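Local coordinates for mannosyl-glycoprotein endo-beta-N-acetylglucosamidase-like domain-containing protein (Pseudomonas protegens, PDB 4KT3) that acts as a type VI secretion effector, a glycoside hydrolase directed at peptidoglycan, and is bound in this complex by a putative lipoprotein, its immunity partner, at residues P50-D53 and P58-N61; S70-G75 and I169-R174; P90-I95 and F121-G126. One frame throughout, in Å; residues are numbered along the deposited sequence.

Contact 1 of 3, residues P50-D53 and P58-N61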
# COMPACT_ATOMS: atom_id res chain seq x y z
N PRO A 50 10.82 -18.37 -9.20
CA PRO A 50 10.45 -19.32 -10.27
C PRO A 50 9.17 -18.93 -11.02
O PRO A 50 9.02 -19.20 -12.21
CB PRO A 50 10.28 -20.66 -9.54
CG PRO A 50 10.21 -20.33 -8.07
CD PRO A 50 10.85 -18.99 -7.86
N ILE A 51 8.26 -18.26 -10.34
CA ILE A 51 7.04 -17.80 -10.99
C ILE A 51 7.38 -16.69 -11.99
O ILE A 51 6.91 -16.70 -13.13
CB ILE A 51 6.02 -17.35 -9.95
CG1 ILE A 51 5.73 -18.53 -9.00
CG2 ILE A 51 4.75 -16.86 -10.62
CD1 ILE A 51 4.99 -18.15 -7.76
N ALA A 52 8.20 -15.73 -11.57
CA ALA A 52 8.67 -14.70 -12.47
C ALA A 52 9.40 -15.32 -13.67
O ALA A 52 9.19 -14.90 -14.80
CB ALA A 52 9.57 -13.73 -11.73
N ASP A 53 10.25 -16.32 -13.42
CA ASP A 53 10.98 -16.99 -14.50
C ASP A 53 9.99 -17.58 -15.51
O ASP A 53 10.17 -17.45 -16.73
CB ASP A 53 11.88 -18.11 -13.98
CG ASP A 53 13.08 -17.60 -13.19
OD1 ASP A 53 13.41 -16.39 -13.27
OD2 ASP A 53 13.70 -18.44 -12.50
N PRO A 58 11.35 -10.00 -14.75
CA PRO A 58 12.21 -9.74 -13.59
C PRO A 58 11.43 -9.99 -12.30
O PRO A 58 10.26 -9.62 -12.20
CB PRO A 58 12.55 -8.25 -13.72
CG PRO A 58 12.31 -7.92 -15.17
CD PRO A 58 11.17 -8.81 -15.59
N VAL A 59 12.06 -10.63 -11.33
CA VAL A 59 11.35 -10.99 -10.11
C VAL A 59 10.74 -9.77 -9.41
O VAL A 59 9.65 -9.86 -8.84
CB VAL A 59 12.25 -11.81 -9.15
CG1 VAL A 59 13.42 -11.00 -8.64
CG2 VAL A 59 11.42 -12.37 -8.01
N GLU A 60 11.43 -8.64 -9.46
CA GLU A 60 10.92 -7.42 -8.83
C GLU A 60 9.60 -6.95 -9.42
O GLU A 60 8.85 -6.23 -8.76
CB GLU A 60 11.96 -6.29 -8.91
CG GLU A 60 12.37 -5.85 -10.31
CD GLU A 60 13.64 -6.55 -10.82
OE1 GLU A 60 13.91 -7.71 -10.43
OE2 GLU A 60 14.35 -5.92 -11.64
N ASN A 61 9.31 -7.32 -10.66
CA ASN A 61 8.02 -6.92 -11.24
C ASN A 61 6.88 -7.62 -10.52
O ASN A 61 5.86 -7.00 -10.16
CB ASN A 61 7.95 -7.24 -12.73
CG ASN A 61 8.89 -6.39 -13.57
OD1 ASN A 61 9.90 -5.88 -13.09
ND2 ASN A 61 8.57 -6.26 -14.85
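The short connection between helix 35-54 and helix 59-70 is closed by Ala52 and Val59, one near the end of the first helix, the other where the chain turns into the second. The methyl group of Ala52 points toward the second segment, and its CB reaches Val59 CA at 3.6 Å, so it lands on the backbone more than on the valine branches. Val59 CB lies 4.2 Å from Ala52 CB, and Ala52 CB is about as far from the carbonyl O of Pro58. No hydrogen bond crosses here; a single buried methyl lets the two backbones approach to 5.1 Å between Ala52 CA and Val59 CA. In this mainly helical protein of the lysozyme clan, the short connection brings consecutive helices together within a few residues of chain. Asn61 N bonds back to Pro58 O at 2.9 Å, three residues earlier. The Val59 side chain packs on Cys48 and Gln49, about one turn back from Ala52 along helix 35-54, and on Met175. Ile51 faces another way, onto Ala118, Gln119 and Ala122 of helix 114-129.

Contact 2 of 3, residues S70-G75 and I169-R174; sequences SQYGTG and IAVRGR
Tyr72 meets the end of helix 160-174 from an unusual backbone: Gln71, Tyr72 and Gly73 all have positive phi, three in a row, just after helix 59-70 stops. The four residues Gln71 to Thr74 form a type I' beta turn, with Tyr72 and Gly73 at its two central positions. Its polar groups are well tied. Ser70 OG takes the N-H of Gly73 at 2.9 Å, an ST motif, while Gln71 O accepts from both Thr74 N and Thr74 OG1, the hydroxyl bond being 2.7 Å long and directed onto a carbonyl lone pair.

From this turn the tyrosine ring extends with CG anti to its carbonyl carbon (chi1 -77°), and the phenol oxygen does most of the touching. Arg174 NH1 donates to Tyr72 OH at 3.3 Å, a long bond bent to 140° at the hydrogen. The oxygen sits at the guanidinium edge, close to its plane, yet the ring and guanidinium planes stand 87° apart, so the two groups do not stack. Arg174 is fixed mainly from elsewhere, because its NE bonds to Leu31 O. Val171 CG2 approaches the same phenol end obliquely, 3.6 Å from Tyr72 OH and 4.1 Å from Tyr72 CE1; the methyl of Ala170 lies a little farther from the hydroxyl.

The chain of the putative lipoprotein, the immunity partner, comes up to this region too: it makes backbone hydrogen bonds with Thr74, and its Asn96 packs on Tyr72. Within the effector, Tyr72 is wedged between helices, touching Ala37 of helix 35-54 and Ala67 of helix 59-70, while Val171 packs on Leu63 and Ala67. The turn ahead of helix 76-81 thus meets helix 160-174 next to helices 35-54 and 59-70.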
# COMPACT_ATOMS: atom_id res chain seq x y z
N SER A 70 -0.65 -5.73 -1.38
CA SER A 70 -0.68 -6.16 0.02
C SER A 70 -0.14 -5.16 1.03
O SER A 70 -0.06 -5.48 2.21
CB SER A 70 0.09 -7.48 0.17
OG SER A 70 1.50 -7.29 0.10
N GLN A 71 0.25 -3.98 0.55
CA GLN A 71 0.87 -2.96 1.40
C GLN A 71 2.07 -3.59 2.13
O GLN A 71 2.22 -3.54 3.36
CB GLN A 71 -0.15 -2.37 2.39
CG GLN A 71 -1.30 -1.60 1.71
CD GLN A 71 -2.28 -2.51 0.97
OE1 GLN A 71 -2.55 -2.34 -0.24
NE2 GLN A 71 -2.82 -3.47 1.68
N TYR A 72 2.95 -4.17 1.32
CA TYR A 72 4.13 -4.84 1.80
C TYR A 72 3.77 -5.84 2.90
O TYR A 72 4.41 -5.94 3.95
CB TYR A 72 5.19 -3.83 2.27
CG TYR A 72 5.96 -3.15 1.14
CD1 TYR A 72 7.14 -3.69 0.67
CD2 TYR A 72 5.51 -1.95 0.58
CE1 TYR A 72 7.86 -3.07 -0.34
CE2 TYR A 72 6.23 -1.32 -0.45
CZ TYR A 72 7.42 -1.88 -0.88
OH TYR A 72 8.19 -1.30 -1.86
N GLY A 73 2.71 -6.60 2.64
CA GLY A 73 2.32 -7.69 3.49
C GLY A 73 1.55 -7.30 4.74
O GLY A 73 1.28 -8.15 5.59
N THR A 74 1.19 -6.02 4.86
CA THR A 74 0.50 -5.55 6.06
C THR A 74 -1.03 -5.51 5.95
O THR A 74 -1.71 -5.37 6.96
CB THR A 74 1.02 -4.18 6.53
OG1 THR A 74 0.68 -3.14 5.60
CG2 THR A 74 2.53 -4.23 6.73
N GLY A 75 -1.56 -5.62 4.73
CA GLY A 75 -3.00 -5.60 4.56
C GLY A 75 -3.67 -6.87 5.07
O GLY A 75 -3.06 -7.94 5.07
N ILE A 169 10.76 -0.61 -8.85
CA ILE A 169 12.14 -0.16 -8.73
C ILE A 169 12.58 -0.13 -7.26
O ILE A 169 13.71 -0.51 -6.92
CB ILE A 169 12.34 1.21 -9.41
CG1 ILE A 169 12.14 1.06 -10.92
CG2 ILE A 169 13.72 1.77 -9.12
CD1 ILE A 169 11.93 2.36 -11.66
N ALA A 170 11.67 0.29 -6.39
CA ALA A 170 11.95 0.31 -4.95
C ALA A 170 12.17 -1.10 -4.42
O ALA A 170 13.08 -1.34 -3.62
CB ALA A 170 10.83 1.01 -4.19
N VAL A 171 11.33 -2.03 -4.85
CA VAL A 171 11.49 -3.44 -4.48
C VAL A 171 12.83 -3.98 -4.95
O VAL A 171 13.52 -4.66 -4.19
CB VAL A 171 10.29 -4.29 -4.98
CG1 VAL A 171 10.61 -5.79 -4.98
CG2 VAL A 171 9.08 -4.03 -4.11
N ARG A 172 13.21 -3.68 -6.19
CA ARG A 172 14.51 -4.10 -6.70
C ARG A 172 15.62 -3.66 -5.75
O ARG A 172 16.54 -4.43 -5.45
CB ARG A 172 14.77 -3.55 -8.10
CG ARG A 172 16.00 -4.14 -8.79
CD ARG A 172 16.38 -3.34 -10.05
NE ARG A 172 15.27 -3.28 -11.01
CZ ARG A 172 14.96 -2.22 -11.74
NH1 ARG A 172 15.66 -1.10 -11.65
NH2 ARG A 172 13.93 -2.28 -12.57
N GLY A 173 15.55 -2.41 -5.29
CA GLY A 173 16.55 -1.89 -4.37
C GLY A 173 16.47 -2.55 -3.00
O GLY A 173 17.50 -2.82 -2.38
N ARG A 174 15.26 -2.79 -2.51
CA ARG A 174 15.09 -3.39 -1.19
C ARG A 174 15.54 -4.84 -1.14
O ARG A 174 15.84 -5.37 -0.07
CB ARG A 174 13.63 -3.23 -0.73
CG ARG A 174 13.34 -1.80 -0.35
CD ARG A 174 11.96 -1.54 0.23
NE ARG A 174 11.99 -0.23 0.89
CZ ARG A 174 11.15 0.79 0.69
NH1 ARG A 174 10.12 0.69 -0.14
NH2 ARG A 174 11.34 1.92 1.35

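Contact 3 of 3, residues P90-I95 and F121-G126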
# COMPACT_ATOMS: atom_id res chain seq x y z
N PRO A 90 -14.16 -15.51 -8.25
CA PRO A 90 -13.34 -16.71 -8.08
C PRO A 90 -12.00 -16.60 -8.80
O PRO A 90 -11.92 -15.98 -9.86
CB PRO A 90 -14.19 -17.81 -8.71
CG PRO A 90 -15.00 -17.10 -9.78
CD PRO A 90 -15.23 -15.70 -9.25
N ALA A 91 -10.97 -17.21 -8.21
CA ALA A 91 -9.64 -17.22 -8.80
C ALA A 91 -9.13 -18.65 -8.78
O ALA A 91 -9.49 -19.42 -7.89
CB ALA A 91 -8.71 -16.32 -8.01
N PRO A 92 -8.31 -19.03 -9.77
CA PRO A 92 -7.73 -20.38 -9.74
C PRO A 92 -6.97 -20.61 -8.45
O PRO A 92 -6.32 -19.69 -7.92
CB PRO A 92 -6.77 -20.38 -10.94
CG PRO A 92 -7.24 -19.28 -11.83
CD PRO A 92 -7.84 -18.24 -10.93
N LEU A 93 -7.06 -21.84 -7.95
CA LEU A 93 -6.36 -22.29 -6.74
C LEU A 93 -6.94 -21.75 -5.44
O LEU A 93 -6.42 -22.05 -4.37
CB LEU A 93 -4.84 -22.00 -6.81
CG LEU A 93 -4.06 -22.59 -7.98
CD1 LEU A 93 -2.71 -21.88 -8.15
CD2 LEU A 93 -3.87 -24.10 -7.79
N GLN A 94 -8.02 -20.98 -5.50
CA GLN A 94 -8.57 -20.47 -4.24
C GLN A 94 -9.12 -21.61 -3.36
O GLN A 94 -9.57 -22.65 -3.87
CB GLN A 94 -9.66 -19.42 -4.48
CG GLN A 94 -11.02 -19.97 -4.90
CD GLN A 94 -12.05 -18.88 -5.05
OE1 GLN A 94 -11.74 -17.79 -5.54
NE2 GLN A 94 -13.27 -19.15 -4.61
N ILE A 95 -9.09 -21.39 -2.05
CA ILE A 95 -9.63 -22.35 -1.10
C ILE A 95 -10.92 -21.81 -0.46
O ILE A 95 -11.55 -22.48 0.35
CB ILE A 95 -8.61 -22.74 0.00
CG1 ILE A 95 -8.21 -21.52 0.83
CG2 ILE A 95 -7.38 -23.39 -0.62
CD1 ILE A 95 -7.39 -21.85 2.07
N PHE A 121 -2.40 -15.62 -9.71
CA PHE A 121 -2.13 -14.48 -10.58
C PHE A 121 -1.55 -14.95 -11.92
O PHE A 121 -2.01 -14.54 -12.99
CB PHE A 121 -1.16 -13.49 -9.92
CG PHE A 121 -0.66 -12.45 -10.87
CD1 PHE A 121 -1.45 -11.36 -11.19
CD2 PHE A 121 0.55 -12.60 -11.50
CE1 PHE A 121 -1.02 -10.42 -12.11
CE2 PHE A 121 0.98 -11.67 -12.41
CZ PHE A 121 0.20 -10.58 -12.72
N ALA A 122 -0.57 -15.85 -11.87
CA ALA A 122 0.06 -16.36 -13.07
C ALA A 122 -0.94 -17.10 -13.96
O ALA A 122 -0.91 -16.96 -15.19
CB ALA A 122 1.21 -17.28 -12.70
N SER A 123 -1.81 -17.89 -13.35
CA SER A 123 -2.83 -18.65 -14.07
C SER A 123 -3.78 -17.72 -14.84
O SER A 123 -4.06 -17.93 -16.04
CB SER A 123 -3.60 -19.54 -13.08
OG SER A 123 -4.52 -20.39 -13.74
N SER A 124 -4.26 -16.67 -14.18
CA SER A 124 -5.25 -15.79 -14.77
C SER A 124 -4.66 -14.72 -15.69
O SER A 124 -5.29 -14.35 -16.68
CB SER A 124 -6.07 -15.09 -13.67
OG SER A 124 -6.87 -16.01 -12.97
N PHE A 125 -3.49 -14.19 -15.34
CA PHE A 125 -2.97 -12.98 -16.00
C PHE A 125 -1.57 -13.17 -16.60
O PHE A 125 -1.02 -12.25 -17.21
CB PHE A 125 -2.98 -11.81 -15.00
CG PHE A 125 -4.36 -11.45 -14.55
CD1 PHE A 125 -5.21 -10.77 -15.41
CD2 PHE A 125 -4.84 -11.85 -13.32
CE1 PHE A 125 -6.49 -10.46 -15.03
CE2 PHE A 125 -6.12 -11.54 -12.93
CZ PHE A 125 -6.95 -10.85 -13.80
N GLY A 126 -1.01 -14.36 -16.44
CA GLY A 126 0.37 -14.61 -16.81
C GLY A 126 0.59 -14.45 -18.30
O GLY A 126 1.54 -13.79 -18.74
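Pro92 meets two consecutive serines on the exposed side of helix 114-129 through its CB, CG and CD. Pro92 CD is 3.2 Å from Ser124 OG, and Pro92 CG lies 3.5 Å from Ser123 OG. Carbon meets carbon as well, Pro92 CB being 3.9 Å from Ser123 CB. None of this is a conventional hydrogen bond: these are van der Waals contacts of ring carbons with the two serine side chains. Their different torsions bring both oxygens to the proline, since Ser123 OG is anti to its backbone N (chi1 -174°), whereas Ser124 OG is anti to its carbonyl carbon (chi1 -68°).

The ring is presented by a type II beta turn from Ala91 to Gln94, with Pro92 and Leu93 as its central residues and Leu93 supplying the positive phi. Gln94 N closes the turn on Ala91 O at 3.2 Å. Gln94 also folds its side chain back, so that its OE1 receives the N-H of Ala91 at 2.8 Å from a donor above the amide plane, with 155° at the hydrogen.

Farther out, Pro92 O bonds to Ser120 OG, one turn earlier on the helix, and Leu93 packs on Gln119. Beyond the turn, Ile95 pairs by backbone hydrogen bonds with Lys110 of strand 108-110. On the inner side of the helix, Phe121 meets the rings of Phe85 and Tyr147 and packs on Leu62 and Leu65 of helix 59-70.

Contact 1 comes first along the chain; contact 2 then opens at residues 70-75 and closes about a hundred residues later, with contact 3 nested inside that loop. Helix 59-70 connects the first two: it begins by contact 1 and runs out into the turn of contact 2. Their centres are about 14 Å apart, and they touch through the salt bridge from Glu60 OE2 to Arg172 NE, 2.9 Å. Contacts 1 and 3, about 16 Å between centres, meet where Ile51 packs on Ala122. Contacts 2 and 3 lie on opposite sides of the chain's centre, with about 21 Å between centres. Contact 1 touches both, whereas they do not touch each other; helices 114-129 and 160-174 thus both pack near the connection between helices 35-54 and 59-70.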